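Local coordinates for protein protease Do-like 1, chloroplastic (Arabidopsis thaliana, PDB 3QO6) that acts as a chloroplast serine protease of the S1C (HtrA) family, required at high temperature and possibly involved in degrading damaged proteins, at residues B[24-29]-B[113-118]. Sequence-based numbering, arbitrary orientation.
Sequences QENTPS and KLRPIP
The guanidinium of Arg115 lies with one face under the Glu25–Asn26 peptide: Glu25 C sits over the centre of the group, 3.8 Å above its plane, with Asn26 N offset toward the rim, while Ser29 OG comes in at the edge, near the plane. Here an arginine ties a helix end to a loop on the trypsin-like β-barrel domain, where helix 14-26 runs out through a 3-10 turn toward strand 30-40 and meets the loop between strands 102-107 and 130-135. With CG anti to the backbone N (chi1 179°) and the chain extended as far as NE, Arg115 reaches along the turn to Asn26. There NH1 donates to OD1 of Asn26 at 3.0 Å, from above the amide's carbonyl plane, and NH2 adds a weak bond to the same oxygen; the two flat groups stand nearly perpendicular, 86° apart. Asn26 ND2 meanwhile bonds Leu22 O, one turn back in the helix, which steadies the amide. A leucine in place of Arg115 would probably leave Asn26 OD1 without both guanidinium donors, Ser29 OG without NH1, and the Glu25–Asn26 peptide without the flat group against it. Ile117 CG2 packs 3.5 Å from Ser29 CB, and the backbones of Ser29 and Ile117 both bond Val59 of the barrel. Ser29 OG itself works both ways, accepting from Arg115 NH1 at 2.9 Å and donating to Arg115 O at 2.8 Å.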
loop_
_atom_site.group_PDB
_atom_site.type_symbol
_atom_site.label_atom_id
_atom_site.label_comp_id
_atom_site.label_asym_id
_atom_site.label_seq_id
_atom_site.Cartn_x
_atom_site.Cartn_y
_atom_site.Cartn_z
ATOM N N GLN B 24 42.716 9.466 9.339
ATOM C CA GLN B 24 43.783 8.603 8.855
ATOM C C GLN B 24 44.384 7.781 9.982
ATOM O O GLN B 24 44.683 6.603 9.786
ATOM C CB GLN B 24 44.863 9.389 8.106
ATOM C CG GLN B 24 45.376 10.595 8.812
ATOM C CD GLN B 24 46.398 11.378 7.969
ATOM O OE1 GLN B 24 46.108 11.801 6.836
ATOM N NE2 GLN B 24 47.600 11.578 8.529
ATOM N N GLU B 25 44.524 8.365 11.165
ATOM C CA GLU B 25 45.083 7.613 12.285
ATOM C C GLU B 25 44.233 6.409 12.710
ATOM O O GLU B 25 44.775 5.328 13.013
ATOM C CB GLU B 25 45.250 8.492 13.518
ATOM C CG GLU B 25 46.253 9.599 13.432
ATOM C CD GLU B 25 46.368 10.322 14.770
ATOM O OE1 GLU B 25 46.295 11.578 14.788
ATOM O OE2 GLU B 25 46.527 9.626 15.808
ATOM N N ASN B 26 42.912 6.590 12.723
ATOM C CA ASN B 26 42.010 5.548 13.186
ATOM C C ASN B 26 41.284 4.677 12.200
ATOM O O ASN B 26 40.805 3.621 12.584
ATOM C CB ASN B 26 40.983 6.153 14.130
ATOM C CG ASN B 26 41.623 6.862 15.295
ATOM O OD1 ASN B 26 41.959 6.252 16.307
ATOM N ND2 ASN B 26 41.816 8.162 15.148
ATOM N N THR B 27 41.178 5.079 10.935
ATOM C CA THR B 27 40.452 4.233 9.981
ATOM C C THR B 27 41.055 2.833 9.921
ATOM O O THR B 27 40.344 1.870 9.676
ATOM C CB THR B 27 40.376 4.855 8.549
ATOM O OG1 THR B 27 39.577 4.011 7.710
ATOM C CG2 THR B 27 41.727 4.995 7.934
ATOM N N PRO B 28 42.377 2.700 10.158
ATOM C CA PRO B 28 42.996 1.371 10.121
ATOM C C PRO B 28 42.397 0.430 11.158
ATOM O O PRO B 28 42.298 -0.766 10.915
ATOM C CB PRO B 28 44.458 1.673 10.390
ATOM C CG PRO B 28 44.639 2.987 9.710
ATOM C CD PRO B 28 43.423 3.738 10.215
ATOM N N SER B 29 41.987 0.961 12.306
ATOM C CA SER B 29 41.379 0.131 13.341
ATOM C C SER B 29 39.967 -0.339 13.005
ATOM O O SER B 29 39.409 -1.195 13.698
ATOM C CB SER B 29 41.294 0.892 14.660
ATOM O OG SER B 29 42.570 1.205 15.146
ATOM N N LYS B 113 49.068 -6.055 11.184
ATOM C CA LYS B 113 47.926 -5.491 10.490
ATOM C C LYS B 113 46.756 -5.275 11.446
ATOM O O LYS B 113 45.598 -5.299 11.040
ATOM C CB LYS B 113 47.529 -6.426 9.354
ATOM C CG LYS B 113 48.543 -6.459 8.228
ATOM C CD LYS B 113 48.243 -7.558 7.223
ATOM C CE LYS B 113 46.755 -7.659 6.895
ATOM N NZ LYS B 113 46.476 -8.605 5.773
ATOM N N LEU B 114 47.076 -5.047 12.717
ATOM C CA LEU B 114 46.081 -4.838 13.757
ATOM C C LEU B 114 46.351 -3.643 14.673
ATOM O O LEU B 114 47.273 -3.664 15.503
ATOM C CB LEU B 114 45.947 -6.091 14.639
ATOM C CG LEU B 114 45.331 -7.357 14.039
ATOM C CD1 LEU B 114 45.368 -8.481 15.055
ATOM C CD2 LEU B 114 43.892 -7.095 13.624
ATOM N N ARG B 115 45.527 -2.605 14.529
ATOM C CA ARG B 115 45.646 -1.423 15.370
ATOM C C ARG B 115 44.468 -1.435 16.324
ATOM O O ARG B 115 43.324 -1.392 15.900
ATOM C CB ARG B 115 45.606 -0.145 14.524
ATOM C CG ARG B 115 45.696 1.166 15.328
ATOM C CD ARG B 115 45.664 2.416 14.422
ATOM N NE ARG B 115 45.839 3.672 15.157
ATOM C CZ ARG B 115 44.860 4.321 15.791
ATOM N NH1 ARG B 115 43.626 3.840 15.777
ATOM N NH2 ARG B 115 45.110 5.448 16.454
ATOM N N PRO B 116 44.725 -1.568 17.628
ATOM C CA PRO B 116 43.553 -1.559 18.511
ATOM C C PRO B 116 43.190 -0.078 18.768
ATOM O O PRO B 116 44.083 0.719 19.083
ATOM C CB PRO B 116 44.058 -2.306 19.759
ATOM C CG PRO B 116 45.516 -1.972 19.787
ATOM C CD PRO B 116 45.931 -2.051 18.330
ATOM N N ILE B 117 41.914 0.303 18.611
ATOM C CA ILE B 117 41.551 1.707 18.822
ATOM C C ILE B 117 41.861 2.099 20.232
ATOM O O ILE B 117 41.734 1.305 21.144
ATOM C CB ILE B 117 40.042 2.051 18.615
ATOM C CG1 ILE B 117 39.202 0.819 18.848
ATOM C CG2 ILE B 117 39.802 2.676 17.259
ATOM C CD1 ILE B 117 39.391 0.227 20.212
ATOM N N PRO B 118 42.296 3.339 20.418
ATOM C CA PRO B 118 42.618 3.843 21.738
ATOM C C PRO B 118 41.301 3.919 22.479
ATOM O O PRO B 118 40.353 4.500 21.990
ATOM C CB PRO B 118 43.197 5.217 21.440
ATOM C CG PRO B 118 43.778 5.068 20.075
ATOM C CD PRO B 118 42.736 4.269 19.366
#